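Local coordinates for protein rhino (Drosophila melanogaster, PDB 5XYV) that binds the N-terminal domain of Deadlock through its chromoshadow domain, an interaction linked to the specification of germline piRNA clusters, at residues D25-M29 with A41-I47; L14-C20 with Q54-Y58. All coordinates share one frame; numbering follows the deposited sequence.

Contact 1 of 2, residues D25-M29 with A41-I47; sequences DDLFM and AVHINDI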
loop_
_atom_site.group_PDB
_atom_site.type_symbol
_atom_site.label_atom_id
_atom_site.label_comp_id
_atom_site.label_asym_id
_atom_site.label_seq_id
_atom_site.Cartn_x
_atom_site.Cartn_y
_atom_site.Cartn_z
ATOM N N ASP B 25 -4.914 -1.866 -13.342
ATOM C CA ASP B 25 -4.225 -2.839 -12.504
ATOM C C ASP B 25 -2.723 -2.589 -12.483
ATOM O O ASP B 25 -1.974 -3.283 -11.798
ATOM C CB ASP B 25 -4.510 -4.259 -13.001
ATOM C CG ASP B 25 -5.964 -4.661 -12.819
ATOM O OD1 ASP B 25 -6.627 -4.124 -11.903
ATOM O OD2 ASP B 25 -6.438 -5.518 -13.600
ATOM N N ASP B 26 -2.281 -1.603 -13.250
ATOM C CA ASP B 26 -0.868 -1.267 -13.273
ATOM C C ASP B 26 -0.538 -0.175 -12.284
ATOM O O ASP B 26 -1.168 0.882 -12.274
ATOM C CB ASP B 26 -0.432 -0.850 -14.682
ATOM C CG ASP B 26 -0.353 -2.017 -15.620
ATOM O OD1 ASP B 26 0.473 -2.914 -15.353
ATOM O OD2 ASP B 26 -1.120 -2.043 -16.604
ATOM N N LEU B 27 0.452 -0.443 -11.443
ATOM C CA LEU B 27 0.916 0.544 -10.486
ATOM C C LEU B 27 2.339 0.923 -10.838
ATOM O O LEU B 27 3.220 0.062 -10.931
ATOM C CB LEU B 27 0.845 0.013 -9.043
ATOM C CG LEU B 27 1.191 0.965 -7.890
ATOM C CD1 LEU B 27 0.347 2.230 -7.933
ATOM C CD2 LEU B 27 1.093 0.272 -6.501
ATOM N N PHE B 28 2.560 2.217 -11.028
ATOM C CA PHE B 28 3.898 2.713 -11.304
ATOM C C PHE B 28 4.391 3.520 -10.126
ATOM O O PHE B 28 3.603 4.213 -9.469
ATOM C CB PHE B 28 3.909 3.552 -12.573
ATOM C CG PHE B 28 3.787 2.744 -13.804
ATOM C CD1 PHE B 28 4.919 2.259 -14.431
ATOM C CD2 PHE B 28 2.540 2.464 -14.348
ATOM C CE1 PHE B 28 4.815 1.500 -15.576
ATOM C CE2 PHE B 28 2.429 1.699 -15.494
ATOM C CZ PHE B 28 3.566 1.217 -16.102
ATOM N N MET B 29 5.687 3.398 -9.858
ATOM C CA MET B 29 6.342 4.142 -8.813
ATOM C C MET B 29 7.302 5.122 -9.445
ATOM O O MET B 29 7.966 4.795 -10.431
ATOM C CB MET B 29 7.082 3.197 -7.862
ATOM C CG MET B 29 6.421 1.845 -7.693
ATOM S SD MET B 29 5.040 1.930 -6.542
ATOM C CE MET B 29 5.917 2.391 -5.039
ATOM N N ALA B 41 9.851 6.543 -13.809
ATOM C CA ALA B 41 8.679 5.722 -13.574
ATOM C C ALA B 41 9.108 4.274 -13.735
ATOM O O ALA B 41 9.689 3.894 -14.759
ATOM C CB ALA B 41 7.557 6.055 -14.520
ATOM N N VAL B 42 8.801 3.473 -12.725
ATOM C CA VAL B 42 9.187 2.081 -12.666
ATOM C C VAL B 42 7.946 1.283 -12.334
ATOM O O VAL B 42 7.246 1.618 -11.380
ATOM C CB VAL B 42 10.272 1.876 -11.603
ATOM C CG1 VAL B 42 10.329 0.426 -11.145
ATOM C CG2 VAL B 42 11.614 2.371 -12.131
ATOM N N HIS B 43 7.643 0.251 -13.111
ATOM C CA HIS B 43 6.485 -0.581 -12.775
ATOM C C HIS B 43 6.763 -1.297 -11.464
ATOM O O HIS B 43 7.916 -1.654 -11.212
ATOM C CB HIS B 43 6.168 -1.585 -13.879
ATOM C CG HIS B 43 4.870 -2.289 -13.681
ATOM N ND1 HIS B 43 4.747 -3.436 -12.916
ATOM C CD2 HIS B 43 3.620 -1.997 -14.107
ATOM C CE1 HIS B 43 3.492 -3.829 -12.914
ATOM N NE2 HIS B 43 2.779 -2.965 -13.625
ATOM N N ILE B 44 5.731 -1.491 -10.627
ATOM C CA ILE B 44 5.967 -2.000 -9.275
ATOM C C ILE B 44 6.551 -3.394 -9.356
ATOM O O ILE B 44 7.314 -3.804 -8.476
ATOM C CB ILE B 44 4.676 -2.021 -8.384
ATOM C CG1 ILE B 44 5.033 -2.408 -6.945
ATOM C CG2 ILE B 44 3.614 -2.985 -8.913
ATOM C CD1 ILE B 44 3.912 -2.259 -5.992
ATOM N N ASN B 45 6.212 -4.126 -10.415
ATOM C CA ASN B 45 6.759 -5.467 -10.590
ATOM C C ASN B 45 8.271 -5.457 -10.773
ATOM O O ASN B 45 8.935 -6.453 -10.510
ATOM C CB ASN B 45 6.104 -6.176 -11.778
ATOM C CG ASN B 45 4.660 -6.578 -11.502
ATOM O OD1 ASN B 45 4.249 -6.717 -10.354
ATOM N ND2 ASN B 45 3.887 -6.764 -12.564
ATOM N N ASP B 46 8.813 -4.336 -11.239
ATOM C CA ASP B 46 10.246 -4.261 -11.507
ATOM C C ASP B 46 11.092 -4.074 -10.240
ATOM O O ASP B 46 12.299 -4.254 -10.267
ATOM C CB ASP B 46 10.545 -3.122 -12.493
ATOM C CG ASP B 46 10.039 -3.404 -13.903
ATOM O OD1 ASP B 46 9.844 -4.594 -14.260
ATOM O OD2 ASP B 46 9.852 -2.423 -14.660
ATOM N N ILE B 47 10.454 -3.704 -9.138
ATOM C CA ILE B 47 11.172 -3.428 -7.892
ATOM C C ILE B 47 10.692 -4.230 -6.680
ATOM O O ILE B 47 11.319 -4.172 -5.637
ATOM C CB ILE B 47 11.109 -1.919 -7.532
ATOM C CG1 ILE B 47 9.686 -1.398 -7.692
ATOM C CG2 ILE B 47 12.154 -1.114 -8.299
ATOM C CD1 ILE B 47 9.511 0.058 -7.218
#
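The ring edge of His-43 meets both Asp-26 and Phe-28 of strand 26-33. With CG anti to the backbone N (chi1 -170°), the ring is brought across to these two residues on the neighbouring strand. There CD2 sits over one face of Phe-28 in a T-shaped pair, the planes perpendicular and the centroids 5.1 Å apart. Next to it on the edge, NE2 donates to OD1 of Asp-26 over 2.9 Å, a His-carboxylate bond that takes the anti lone pair of the oxygen. The bond is bent and leaves the imidazole plane by 21°. ND1 is accounted for as well, accepting from Asn-45 N at 3.0 Å, so both ring nitrogens are engaged and the ring's rotation is fixed.

Phe-28 and His-43 form a non-hydrogen-bonded antiparallel pair. Beside them Met-29 and Val-42 form the hydrogen-bonded one, closed by Met-29 N to Val-42 O and Val-42 N to Met-29 O, each 2.8 Å. Ile-44 N prolongs the ladder to Leu-27 O as the chain turns away. On the Met-29 side, Met-29 CG meets Ile-47 CD1 at 3.6 Å, while Leu-27 CD2 touches Ile-44 CD1 at 3.8 Å.

This is the hairpin of strands 26-33 and 39-43 in the chromoshadow sheet. Strand 14-23 pairs along the other edge of 26-33, helix 52-61 meets Leu-27, Met-29 and Ile-47, and Deadlock packs on Phe-28 and Ala-41.

Contact 2 of 2, residues L14-C20 with Q54-Y58; sequences LDKILHC and QIIKY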
loop_
_atom_site.group_PDB
_atom_site.type_symbol
_atom_site.label_atom_id
_atom_site.label_comp_id
_atom_site.label_asym_id
_atom_site.label_seq_id
_atom_site.Cartn_x
_atom_site.Cartn_y
_atom_site.Cartn_z
ATOM N N LEU B 14 18.237 1.840 -5.494
ATOM C CA LEU B 14 17.067 2.671 -5.221
ATOM C C LEU B 14 17.376 3.722 -4.149
ATOM O O LEU B 14 17.959 3.398 -3.112
ATOM C CB LEU B 14 15.884 1.800 -4.787
ATOM C CG LEU B 14 14.512 2.460 -4.629
ATOM C CD1 LEU B 14 14.007 2.988 -5.948
ATOM C CD2 LEU B 14 13.515 1.474 -4.052
ATOM N N ASP B 15 17.011 4.977 -4.409
ATOM C CA ASP B 15 17.244 6.027 -3.430
ATOM C C ASP B 15 15.951 6.240 -2.656
ATOM O O ASP B 15 15.749 5.633 -1.592
ATOM C CB ASP B 15 17.704 7.325 -4.099
ATOM C CG ASP B 15 18.388 8.278 -3.127
ATOM O OD1 ASP B 15 18.922 7.798 -2.103
ATOM O OD2 ASP B 15 18.383 9.498 -3.397
ATOM N N LYS B 16 15.079 7.092 -3.196
ATOM C CA LYS B 16 13.764 7.381 -2.608
ATOM C C LYS B 16 12.611 6.944 -3.551
ATOM O O LYS B 16 12.770 6.926 -4.778
ATOM C CB LYS B 16 13.641 8.890 -2.270
ATOM C CG LYS B 16 14.767 9.497 -1.410
ATOM C CD LYS B 16 15.364 8.497 -0.435
ATOM C CE LYS B 16 16.782 8.868 0.113
ATOM N NZ LYS B 16 16.786 9.869 1.270
ATOM N N ILE B 17 11.457 6.596 -2.969
ATOM C CA ILE B 17 10.194 6.500 -3.709
ATOM C C ILE B 17 9.418 7.765 -3.444
ATOM O O ILE B 17 8.995 7.989 -2.308
ATOM C CB ILE B 17 9.331 5.297 -3.281
ATOM C CG1 ILE B 17 10.125 3.992 -3.394
ATOM C CG2 ILE B 17 8.010 5.263 -4.069
ATOM C CD1 ILE B 17 9.275 2.727 -3.249
ATOM N N LEU B 18 9.237 8.596 -4.469
ATOM C CA LEU B 18 8.611 9.905 -4.292
ATOM C C LEU B 18 7.098 9.886 -4.358
ATOM O O LEU B 18 6.436 10.718 -3.743
ATOM C CB LEU B 18 9.117 10.892 -5.342
ATOM C CG LEU B 18 10.625 10.977 -5.501
ATOM C CD1 LEU B 18 11.023 11.971 -6.594
ATOM C CD2 LEU B 18 11.264 11.320 -4.149
ATOM N N HIS B 19 6.543 8.936 -5.097
ATOM C CA HIS B 19 5.165 9.082 -5.519
ATOM C C HIS B 19 4.718 7.835 -6.302
ATOM O O HIS B 19 5.568 7.029 -6.699
ATOM C CB HIS B 19 5.065 10.384 -6.344
ATOM C CG HIS B 19 3.765 10.584 -7.032
ATOM N ND1 HIS B 19 2.559 10.608 -6.357
ATOM C CD2 HIS B 19 3.469 10.774 -8.335
ATOM C CE1 HIS B 19 1.582 10.797 -7.220
ATOM N NE2 HIS B 19 2.106 10.898 -8.435
ATOM N N CYS B 20 3.410 7.639 -6.490
ATOM C CA CYS B 20 2.957 6.549 -7.355
ATOM C C CYS B 20 1.689 6.912 -8.117
ATOM O O CYS B 20 1.010 7.870 -7.804
ATOM C CB CYS B 20 2.715 5.252 -6.569
ATOM S SG CYS B 20 1.322 5.293 -5.433
ATOM N N GLN B 54 11.406 -1.360 1.396
ATOM C CA GLN B 54 11.332 0.063 1.090
ATOM C C GLN B 54 9.971 0.414 0.494
ATOM O O GLN B 54 9.416 1.470 0.780
ATOM C CB GLN B 54 12.465 0.475 0.152
ATOM C CG GLN B 54 13.760 0.736 0.881
ATOM C CD GLN B 54 14.885 1.127 -0.038
ATOM O OE1 GLN B 54 14.913 2.240 -0.563
ATOM N NE2 GLN B 54 15.848 0.231 -0.206
ATOM N N ILE B 55 9.437 -0.482 -0.326
ATOM C CA ILE B 55 8.127 -0.293 -0.930
ATOM C C ILE B 55 7.019 -0.364 0.126
ATOM O O ILE B 55 6.094 0.441 0.108
ATOM C CB ILE B 55 7.862 -1.353 -2.036
ATOM C CG1 ILE B 55 8.883 -1.186 -3.163
ATOM C CG2 ILE B 55 6.434 -1.245 -2.582
ATOM C CD1 ILE B 55 8.870 -2.286 -4.189
ATOM N N ILE B 56 7.125 -1.333 1.039
ATOM C CA ILE B 56 6.183 -1.473 2.136
ATOM C C ILE B 56 6.235 -0.245 3.049
ATOM O O ILE B 56 5.194 0.247 3.503
ATOM C CB ILE B 56 6.463 -2.756 2.943
ATOM C CG1 ILE B 56 6.085 -3.985 2.122
ATOM C CG2 ILE B 56 5.713 -2.766 4.258
ATOM C CD1 ILE B 56 6.543 -5.285 2.737
ATOM N N LYS B 57 7.434 0.278 3.290
ATOM C CA LYS B 57 7.551 1.451 4.149
ATOM C C LYS B 57 6.945 2.679 3.487
ATOM O O LYS B 57 6.389 3.533 4.164
ATOM C CB LYS B 57 9.011 1.716 4.540
ATOM C CG LYS B 57 9.156 2.104 6.016
ATOM C CD LYS B 57 10.529 2.689 6.366
ATOM C CE LYS B 57 11.675 1.813 5.858
ATOM N NZ LYS B 57 11.694 0.447 6.473
ATOM N N TYR B 58 7.054 2.764 2.165
ATOM C CA TYR B 58 6.412 3.846 1.428
ATOM C C TYR B 58 4.902 3.778 1.572
ATOM O O TYR B 58 4.259 4.795 1.774
ATOM C CB TYR B 58 6.788 3.822 -0.060
ATOM C CG TYR B 58 5.917 4.758 -0.880
ATOM C CD1 TYR B 58 6.162 6.119 -0.903
ATOM C CD2 TYR B 58 4.841 4.276 -1.616
ATOM C CE1 TYR B 58 5.359 6.982 -1.629
ATOM C CE2 TYR B 58 4.033 5.123 -2.338
ATOM C CZ TYR B 58 4.301 6.477 -2.349
ATOM O OH TYR B 58 3.504 7.327 -3.083
HETATM O O HOH W 1 17.195 3.238 0.046
HETATM O O HOH W 2 3.662 10.112 -2.200
#
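Ile-17 and Tyr-58 meet in a CH-pi contact: the methyl CG2 of Ile-17 stands over the middle of the phenol ring, 3.8 Å from its centroid and close to the ring normal. Tyr-58 has CG anti to its own backbone N (chi1 168°), which carries the ring from the helix across to the strand. In Ile-17 it is CG2 that lies opposite the backbone N, while the other branch places CD1 3.9 Å from Ile-55 CG1. Further along, Cys-20 SG approaches the edge of the same ring, 4.1 Å from Tyr-58 CE2, as a sulfur-aromatic contact.

Gln-54 extends beyond CG and slides past Leu-14 in the opposite direction, bringing OE1 to 3.8 Å from Leu-14 CD2.

Here helix 52-61 of the chromoshadow domain lies against strand 14-23 of the sheet, and its Ile-55 and Ile-56 pack on Ile-56 of the second Rhino subunit. No direct hydrogen bond joins strand and helix. One water bridges Tyr-58 OH (2.9 Å) and Leu-18 O; another, between Gln-54 OE1 (2.6 Å) and Asp-15 O, can donate to either but has more acceptors nearby than protons. Apolar in the middle, with a water beside polar atoms at each end, the contact suggests that side-chain fit, more than direct polar pairing, holds the helix on the sheet.

Contact 1 is nested within the chain loop that contact 2 closes, and their centres lie about 11 Å apart. Strand 26-33 joins them: its Met-29 belongs to contact 1, yet Met-29 CE reaches Ile-17 CG2 of contact 2 at 3.7 Å and Tyr-58 CD2 at 4.1 Å. Through this methyl the hairpin and the helix share apolar packing. A second junction lies where Ile-47 O comes within 3.4 Å of Ile-55 CD1, a packing contact. Both contacts also touch the second Rhino subunit: Leu-27 and Cys-20 pack on its Ile-64, Ile-44 and Ile-55 on its Ile-56. Deadlock reaches contact 2 too, where Thr-52 of a Deadlock chain packs on His-19, Cys-20 and Tyr-58.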